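Local atomic coordinates of TetR family transcription regulator (Marinobacter aquaeolei, PDB entry 3PAS), a protein that probably binds DNA at cis-regulatory sites and controls transcription, as other regulators of the TetR family do. Residues R82-F93 with I178-W186; A12-E20 with V31-G39. All coordinates share one frame; numbering follows the deposited sequence. Where two conformers were deposited one is given.

Contact 1 of 2, residues R82-F93 with I178-W186; sequences REGLRRQWHTLF and IELAFNMAW. With PGO (S-1,2-propanediol), chain N.
Trp89 and Phe182 interlock as reciprocal knobs into holes where two helices of the TetR C-terminal domain cross, the 82-93 and 178-186 axes 10.0 Å apart and running at 132°. Phe182 meets the indole in a T-shaped stack, ring edge toward the face of Trp89, with planes at 67°, while its own face lies against Arg86, whose CA stands 3.5 Å from the ring centroid. Trp89 sits among Ile178, Ala181, Phe182 and Ala185, and its NE1 gives a weak hydrogen bond to Ile178 O. Ile178 divides its branches: CG1 over the centre of the Phe93 ring, CG2 over the His90 face.

Glu179 OE1 accepts from His90 NE2 at 2.7 Å and from Arg86 NH1 at 3.1 Å. Arg86, bent at chi3 (76°), grips Glu83 side-on, NE to OE1 and NH2 to OE2, which fixes its guanidinium between two carboxylates. A leucine in its place would probably leave Glu83 and Glu179 without their shared cation, and Glu179 with His90 as its one direct polar partner across the contact. Arg82, extended from CG to NE, lays CG 3.7 Å from the six-membered ring centroid of Trp186, and its NH2 donates to Asn183 OD1 at 3.0 Å from above the amide plane. Farther out, Leu162 of helix 148-167 backs Phe93 and Ala181, and Phe154 of the second subunit packs on Ala185. A water joins Arg82 NH1, Glu179 OE2 and Asn183 OD1.

Contact 2 of 2, residues A12-E20 with V31-G39; sequences AFLEATVRE and VGKIAKAAG
Ala16 and Ala38 bring the two backbones together, their CA atoms 5.3 Å apart, where the axes of helix 12-20 and helix 31-37 run at 115° and approach to 8.4 Å. Small side chains permit that spacing. The methyl of Ala16 points into the other segment: Ala16 CB lies 3.5 Å from Ile34 O, with the CB atoms of Ala37 and Ala38 also against it. The Ala38 methyl, in turn, meets both Ala12 O and the Phe13 ring, its CB 3.8 Å from Phe13 CD1.

Deeper in, Ile34 crosses Thr17 obliquely. Both CG2 and CD1 of the isoleucine come to 3.5 Å from Thr17 OG1, so an apolar side chain packs directly on a hydroxyl. That hydroxyl is satisfied within its own helix: with OG1 beside the backbone N (chi1 -61°), it donates to Phe13 O at 2.8 Å. The same carbonyl accepts from Thr17 N, and the two donors reach it from opposite faces of its plane. Leu55 and Thr59 of helix 52-76 also touch Thr17, while Phe13 extends past Ala35, which meets its ring edge, to Thr44, Leu45 and Tyr48 of helix 42-48.

Toward the other end of helix 12-20, Glu20, bent at chi2, lays its CG and OE2 along the Ala37 methyl, OE2 at 3.8 Å from Ala37 CB. Arg19 NH2 approaches Ala37 O at 3.1 Å, with the oxygen near the guanidinium plane. Beyond Ala38, Gly39 has a positive phi (76°) and closes the short helix in a Schellman motif. Helix 12-20 thus backs the first helix of the predicted helix-turn-helix, and the whole is characteristic of the three-helix DNA-binding domain of TetR regulators.

In the fold
From the N terminus, helix 5-24 leads through a short connection into helix 31-37, and contact 2 closes this small loop of 10 residues within the predicted DNA-binding domain. The chain then passes through helices 42-48 and 52-76 before contact 1 opens on helix 81-98. Contact 1 closes only at helix 175-189, with 84 intervening residues, mostly helical, so it joins the early and late parts of the C-terminal domain. The two loops are in series, neither nested nor crossed. The centres of contact 1 and contact 2 are about 33 Å apart, on opposite sides of the chain's centre, and the nearest atoms of the two contacts about 14 Å apart. Helix 52-76 packs on side chains of both.

Contact 1 of 2, residues R82-F93 with I178-W186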
# COMPACT_ATOMS: atom_id res chain seq x y z
N ARG B 82 -20.99 11.88 6.58
CA ARG B 82 -19.99 11.35 7.49
C ARG B 82 -20.43 10.03 8.10
O ARG B 82 -19.63 9.09 8.17
CB ARG B 82 -19.72 12.33 8.59
CG ARG B 82 -18.53 11.93 9.47
CD ARG B 82 -18.32 12.90 10.63
NE ARG B 82 -17.02 12.66 11.27
CZ ARG B 82 -16.78 11.68 12.14
NH1 ARG B 82 -17.73 10.83 12.49
NH2 ARG B 82 -15.55 11.52 12.63
N GLU B 83 -21.69 9.95 8.56
CA GLU B 83 -22.22 8.68 9.12
C GLU B 83 -22.24 7.58 8.11
O GLU B 83 -21.99 6.41 8.44
CB GLU B 83 -23.65 8.85 9.73
CG GLU B 83 -23.61 9.41 11.12
CD GLU B 83 -22.85 8.44 12.06
OE1 GLU B 83 -21.77 8.85 12.53
OE2 GLU B 83 -23.31 7.28 12.26
N GLY B 84 -22.56 7.91 6.86
CA GLY B 84 -22.58 6.94 5.81
C GLY B 84 -21.17 6.36 5.58
O GLY B 84 -20.99 5.17 5.42
N LEU B 85 -20.17 7.23 5.57
CA LEU B 85 -18.81 6.79 5.34
C LEU B 85 -18.30 6.00 6.55
O LEU B 85 -17.56 5.02 6.40
CB LEU B 85 -17.90 7.98 5.04
CG LEU B 85 -18.14 8.68 3.68
CD1 LEU B 85 -17.34 10.00 3.65
CD2 LEU B 85 -17.77 7.75 2.53
N ARG B 86 -18.71 6.40 7.76
CA ARG B 86 -18.31 5.71 8.96
C ARG B 86 -18.91 4.29 8.98
O ARG B 86 -18.22 3.29 9.30
CB ARG B 86 -18.75 6.48 10.21
CG ARG B 86 -18.27 5.88 11.50
CD ARG B 86 -18.71 6.73 12.70
NE ARG B 86 -20.11 6.50 12.94
CZ ARG B 86 -20.60 5.44 13.58
NH1 ARG B 86 -19.78 4.51 14.05
NH2 ARG B 86 -21.92 5.31 13.74
N ARG B 87 -20.19 4.15 8.59
CA ARG B 87 -20.78 2.81 8.59
C ARG B 87 -20.11 1.93 7.57
O ARG B 87 -19.83 0.79 7.82
CB ARG B 87 -22.26 2.84 8.29
CG ARG B 87 -23.04 3.47 9.37
CD ARG B 87 -24.47 3.70 8.92
NE ARG B 87 -25.37 3.85 10.08
CZ ARG B 87 -26.01 2.84 10.68
NH1 ARG B 87 -25.90 1.57 10.26
NH2 ARG B 87 -26.76 3.11 11.72
N GLN B 88 -19.90 2.46 6.38
CA GLN B 88 -19.26 1.75 5.25
C GLN B 88 -17.86 1.29 5.66
O GLN B 88 -17.43 0.23 5.32
CB GLN B 88 -19.13 2.71 4.06
CG GLN B 88 -17.92 2.46 3.12
CD GLN B 88 -17.19 3.75 2.91
OE1 GLN B 88 -16.44 4.24 3.80
NE2 GLN B 88 -17.45 4.38 1.75
N TRP B 89 -17.17 2.16 6.37
CA TRP B 89 -15.79 1.88 6.84
C TRP B 89 -15.75 0.70 7.74
O TRP B 89 -14.94 -0.21 7.55
CB TRP B 89 -15.19 3.10 7.51
CG TRP B 89 -13.91 2.91 8.24
CD1 TRP B 89 -13.73 2.31 9.45
CD2 TRP B 89 -12.62 3.34 7.81
NE1 TRP B 89 -12.41 2.32 9.78
CE2 TRP B 89 -11.71 2.97 8.80
CE3 TRP B 89 -12.15 4.04 6.68
CZ2 TRP B 89 -10.33 3.26 8.72
CZ3 TRP B 89 -10.83 4.33 6.60
CH2 TRP B 89 -9.91 3.93 7.64
N HIS B 90 -16.63 0.70 8.73
CA HIS B 90 -16.75 -0.43 9.65
C HIS B 90 -17.10 -1.71 8.89
O HIS B 90 -16.55 -2.76 9.18
CB HIS B 90 -17.77 -0.19 10.79
CG HIS B 90 -17.21 0.59 11.95
ND1 HIS B 90 -16.70 -0.02 13.09
CD2 HIS B 90 -17.13 1.92 12.16
CE1 HIS B 90 -16.32 0.92 13.93
NE2 HIS B 90 -16.55 2.11 13.38
N THR B 91 -18.04 -1.64 7.93
CA THR B 91 -18.44 -2.87 7.18
C THR B 91 -17.26 -3.43 6.32
O THR B 91 -16.95 -4.62 6.35
CB THR B 91 -19.66 -2.58 6.30
OG1 THR B 91 -20.73 -2.24 7.17
CG2 THR B 91 -19.99 -3.81 5.48
N LEU B 92 -16.55 -2.53 5.65
CA LEU B 92 -15.39 -2.91 4.83
C LEU B 92 -14.24 -3.50 5.68
O LEU B 92 -13.61 -4.48 5.31
CB LEU B 92 -14.88 -1.74 4.05
CG LEU B 92 -15.65 -1.29 2.79
CD1 LEU B 92 -15.15 0.09 2.32
CD2 LEU B 92 -15.65 -2.28 1.68
N PHE B 93 -14.01 -2.90 6.83
CA PHE B 93 -12.94 -3.35 7.70
C PHE B 93 -13.30 -4.77 8.17
O PHE B 93 -12.43 -5.64 8.17
CB PHE B 93 -12.77 -2.37 8.85
CG PHE B 93 -11.39 -2.40 9.45
CD1 PHE B 93 -10.94 -3.51 10.12
CD2 PHE B 93 -10.58 -1.27 9.43
CE1 PHE B 93 -9.71 -3.53 10.71
CE2 PHE B 93 -9.34 -1.31 9.97
CZ PHE B 93 -8.90 -2.42 10.64
N ILE B 178 -11.04 0.43 15.09
CA ILE B 178 -11.59 0.61 13.76
C ILE B 178 -12.21 2.02 13.68
O ILE B 178 -12.00 2.74 12.70
CB ILE B 178 -12.61 -0.51 13.38
CG1 ILE B 178 -11.90 -1.87 13.19
CG2 ILE B 178 -13.32 -0.16 12.14
CD1 ILE B 178 -12.83 -3.14 13.22
N GLU B 179 -12.91 2.41 14.75
CA GLU B 179 -13.57 3.75 14.81
C GLU B 179 -12.51 4.86 14.84
O GLU B 179 -12.65 5.85 14.14
CB GLU B 179 -14.48 3.84 16.05
CG GLU B 179 -15.17 5.18 16.28
CD GLU B 179 -16.40 5.41 15.41
OE1 GLU B 179 -16.76 4.55 14.54
OE2 GLU B 179 -17.04 6.46 15.64
N LEU B 180 -11.48 4.71 15.66
CA LEU B 180 -10.41 5.68 15.76
C LEU B 180 -9.71 5.88 14.41
O LEU B 180 -9.47 7.01 13.99
CB LEU B 180 -9.40 5.22 16.79
CG LEU B 180 -8.09 5.96 16.94
CD1 LEU B 180 -8.36 7.46 17.27
CD2 LEU B 180 -7.32 5.29 18.07
N ALA B 181 -9.43 4.78 13.72
CA ALA B 181 -8.86 4.84 12.38
C ALA B 181 -9.80 5.59 11.42
O ALA B 181 -9.34 6.44 10.63
CB ALA B 181 -8.60 3.39 11.86
N PHE B 182 -11.11 5.31 11.48
CA PHE B 182 -12.05 6.10 10.66
C PHE B 182 -12.01 7.59 11.00
O PHE B 182 -12.06 8.43 10.08
CB PHE B 182 -13.53 5.63 10.71
CG PHE B 182 -14.48 6.60 10.02
CD1 PHE B 182 -14.60 6.58 8.67
CD2 PHE B 182 -15.17 7.59 10.74
CE1 PHE B 182 -15.41 7.50 8.00
CE2 PHE B 182 -15.98 8.52 10.09
CZ PHE B 182 -16.11 8.46 8.72
N ASN B 183 -11.95 7.92 12.29
CA ASN B 183 -11.87 9.35 12.66
C ASN B 183 -10.64 10.07 12.04
O ASN B 183 -10.72 11.22 11.64
CB ASN B 183 -11.89 9.53 14.17
CG ASN B 183 -13.27 9.20 14.77
OD1 ASN B 183 -14.28 9.22 14.07
ND2 ASN B 183 -13.29 8.83 16.03
N MSE B 184 -9.53 9.35 11.96
CA MSE B 184 -8.33 9.86 11.32
C MSE B 184 -8.53 10.03 9.81
O MSE B 184 -8.11 11.07 9.24
CB MSE B 184 -7.12 8.98 11.65
CG MSE B 184 -6.78 9.06 13.13
SE MSE B 184 -5.42 7.87 13.65
CE MSE B 184 -3.83 8.92 12.93
N ALA B 185 -9.17 9.04 9.18
CA ALA B 185 -9.46 9.09 7.74
C ALA B 185 -10.38 10.24 7.42
O ALA B 185 -10.14 11.00 6.46
CB ALA B 185 -10.05 7.77 7.21
N TRP B 186 -11.40 10.45 8.26
CA TRP B 186 -12.30 11.57 8.08
C TRP B 186 -11.58 12.89 8.22
O TRP B 186 -11.66 13.74 7.37
CB TRP B 186 -13.47 11.51 9.08
CG TRP B 186 -14.34 12.74 8.98
CD1 TRP B 186 -14.35 13.81 9.82
CD2 TRP B 186 -15.32 13.02 7.97
NE1 TRP B 186 -15.25 14.73 9.39
CE2 TRP B 186 -15.85 14.29 8.25
CE3 TRP B 186 -15.74 12.35 6.82
CZ2 TRP B 186 -16.80 14.90 7.43
CZ3 TRP B 186 -16.67 12.95 6.00
CH2 TRP B 186 -17.21 14.21 6.32
C1 PGO N . -16.23 18.59 10.26
C2 PGO N . -14.90 18.57 10.99
C3 PGO N . -13.82 19.28 10.19
O1 PGO N . -16.23 17.62 9.19
O2 PGO N . -14.49 17.21 11.24
O HOH W 1 -12.93 12.73 12.79
O HOH W 2 -16.88 9.03 14.52

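Contact 2 of 2, residues A12-E20 with V31-G39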
# COMPACT_ATOMS: atom_id res chain seq x y z
N ALA B 12 -18.99 -22.01 -6.28
CA ALA B 12 -17.91 -22.91 -5.96
C ALA B 12 -16.70 -22.55 -6.80
O ALA B 12 -15.57 -22.46 -6.26
CB ALA B 12 -18.30 -24.39 -6.13
N PHE B 13 -16.92 -22.29 -8.09
CA PHE B 13 -15.81 -21.90 -8.97
C PHE B 13 -15.25 -20.52 -8.70
O PHE B 13 -14.03 -20.34 -8.76
CB PHE B 13 -16.19 -22.04 -10.45
CG PHE B 13 -16.44 -23.46 -10.90
CD1 PHE B 13 -15.44 -24.42 -10.84
CD2 PHE B 13 -17.69 -23.82 -11.37
CE1 PHE B 13 -15.68 -25.72 -11.24
CE2 PHE B 13 -17.92 -25.11 -11.80
CZ PHE B 13 -16.91 -26.07 -11.73
N LEU B 14 -16.13 -19.54 -8.44
CA LEU B 14 -15.73 -18.20 -8.18
C LEU B 14 -14.90 -18.14 -6.87
O LEU B 14 -13.84 -17.56 -6.85
CB LEU B 14 -16.95 -17.28 -8.10
CG LEU B 14 -17.73 -17.14 -9.40
CD1 LEU B 14 -19.16 -16.67 -9.15
CD2 LEU B 14 -16.95 -16.24 -10.37
N GLU B 15 -15.37 -18.81 -5.83
CA GLU B 15 -14.65 -18.89 -4.56
C GLU B 15 -13.31 -19.63 -4.69
O GLU B 15 -12.30 -19.21 -4.14
CB GLU B 15 -15.56 -19.55 -3.51
CG GLU B 15 -16.64 -18.63 -2.96
CD GLU B 15 -16.09 -17.48 -2.08
OE1 GLU B 15 -14.92 -17.54 -1.59
OE2 GLU B 15 -16.81 -16.49 -1.89
N ALA B 16 -13.28 -20.71 -5.46
CA ALA B 16 -12.03 -21.46 -5.68
C ALA B 16 -11.01 -20.57 -6.42
O ALA B 16 -9.81 -20.64 -6.16
CB ALA B 16 -12.31 -22.74 -6.48
N THR B 17 -11.51 -19.74 -7.33
CA THR B 17 -10.66 -18.80 -8.08
C THR B 17 -10.09 -17.77 -7.10
O THR B 17 -8.89 -17.52 -7.10
CB THR B 17 -11.42 -18.10 -9.19
OG1 THR B 17 -11.91 -19.06 -10.13
CG2 THR B 17 -10.51 -17.15 -9.97
N VAL B 18 -10.96 -17.14 -6.30
CA VAL B 18 -10.50 -16.24 -5.20
C VAL B 18 -9.39 -16.88 -4.35
O VAL B 18 -8.35 -16.28 -4.19
CB VAL B 18 -11.63 -15.82 -4.27
CG1 VAL B 18 -11.03 -15.05 -3.01
CG2 VAL B 18 -12.66 -14.95 -5.03
N ARG B 19 -9.60 -18.11 -3.85
CA ARG B 19 -8.60 -18.77 -3.02
C ARG B 19 -7.29 -19.08 -3.69
O ARG B 19 -6.21 -18.78 -3.12
CB ARG B 19 -9.14 -20.07 -2.38
CG ARG B 19 -10.30 -19.86 -1.45
CD ARG B 19 -10.61 -21.12 -0.63
NE ARG B 19 -10.79 -22.31 -1.44
CZ ARG B 19 -11.92 -22.65 -2.08
NH1 ARG B 19 -12.98 -21.87 -2.02
NH2 ARG B 19 -11.97 -23.77 -2.77
N GLU B 20 -7.35 -19.65 -4.90
CA GLU B 20 -6.15 -20.06 -5.59
C GLU B 20 -5.32 -18.86 -6.04
O GLU B 20 -4.08 -18.86 -5.90
CB GLU B 20 -6.51 -20.99 -6.75
CG GLU B 20 -7.06 -22.30 -6.31
CD GLU B 20 -6.04 -23.15 -5.56
OE1 GLU B 20 -4.98 -23.44 -6.15
OE2 GLU B 20 -6.32 -23.52 -4.39
N VAL B 31 -7.08 -23.51 -14.93
CA VAL B 31 -8.46 -24.02 -14.88
C VAL B 31 -8.54 -25.32 -14.08
O VAL B 31 -9.44 -25.51 -13.24
CB VAL B 31 -8.98 -24.22 -16.34
CG1 VAL B 31 -10.15 -25.26 -16.39
CG2 VAL B 31 -9.42 -22.88 -16.88
N GLY B 32 -7.57 -26.19 -14.33
CA GLY B 32 -7.53 -27.49 -13.64
C GLY B 32 -7.40 -27.38 -12.12
O GLY B 32 -8.06 -28.11 -11.41
N LYS B 33 -6.57 -26.46 -11.64
CA LYS B 33 -6.39 -26.28 -10.19
C LYS B 33 -7.59 -25.62 -9.52
O LYS B 33 -7.98 -25.98 -8.40
CB LYS B 33 -5.15 -25.45 -9.92
CG LYS B 33 -3.88 -26.13 -10.16
CD LYS B 33 -2.73 -25.11 -10.10
CE LYS B 33 -1.37 -25.73 -10.47
NZ LYS B 33 -0.26 -24.70 -10.38
N ILE B 34 -8.20 -24.66 -10.22
CA ILE B 34 -9.42 -24.06 -9.77
C ILE B 34 -10.52 -25.13 -9.67
O ILE B 34 -11.23 -25.21 -8.65
CB ILE B 34 -9.87 -22.91 -10.72
CG1 ILE B 34 -8.92 -21.71 -10.63
CG2 ILE B 34 -11.32 -22.50 -10.40
CD1 ILE B 34 -9.21 -20.62 -11.64
N ALA B 35 -10.69 -25.93 -10.72
CA ALA B 35 -11.71 -27.01 -10.71
C ALA B 35 -11.48 -27.98 -9.50
O ALA B 35 -12.41 -28.31 -8.71
CB ALA B 35 -11.69 -27.76 -12.04
N LYS B 36 -10.23 -28.38 -9.33
CA LYS B 36 -9.84 -29.28 -8.25
C LYS B 36 -10.16 -28.64 -6.88
O LYS B 36 -10.79 -29.26 -6.01
CB LYS B 36 -8.37 -29.63 -8.38
CG LYS B 36 -7.94 -30.84 -7.58
CD LYS B 36 -6.46 -31.18 -7.79
CE LYS B 36 -6.21 -31.89 -9.14
NZ LYS B 36 -5.01 -32.79 -9.09
N ALA B 37 -9.81 -27.37 -6.72
CA ALA B 37 -10.09 -26.66 -5.50
C ALA B 37 -11.58 -26.57 -5.23
O ALA B 37 -11.99 -26.56 -4.09
CB ALA B 37 -9.46 -25.32 -5.52
N ALA B 38 -12.39 -26.45 -6.29
CA ALA B 38 -13.81 -26.44 -6.18
C ALA B 38 -14.45 -27.83 -5.97
O ALA B 38 -15.64 -27.91 -5.82
CB ALA B 38 -14.44 -25.78 -7.45
N GLY B 39 -13.70 -28.92 -6.10
CA GLY B 39 -14.27 -30.28 -6.01
C GLY B 39 -15.04 -30.75 -7.25
O GLY B 39 -15.91 -31.64 -7.16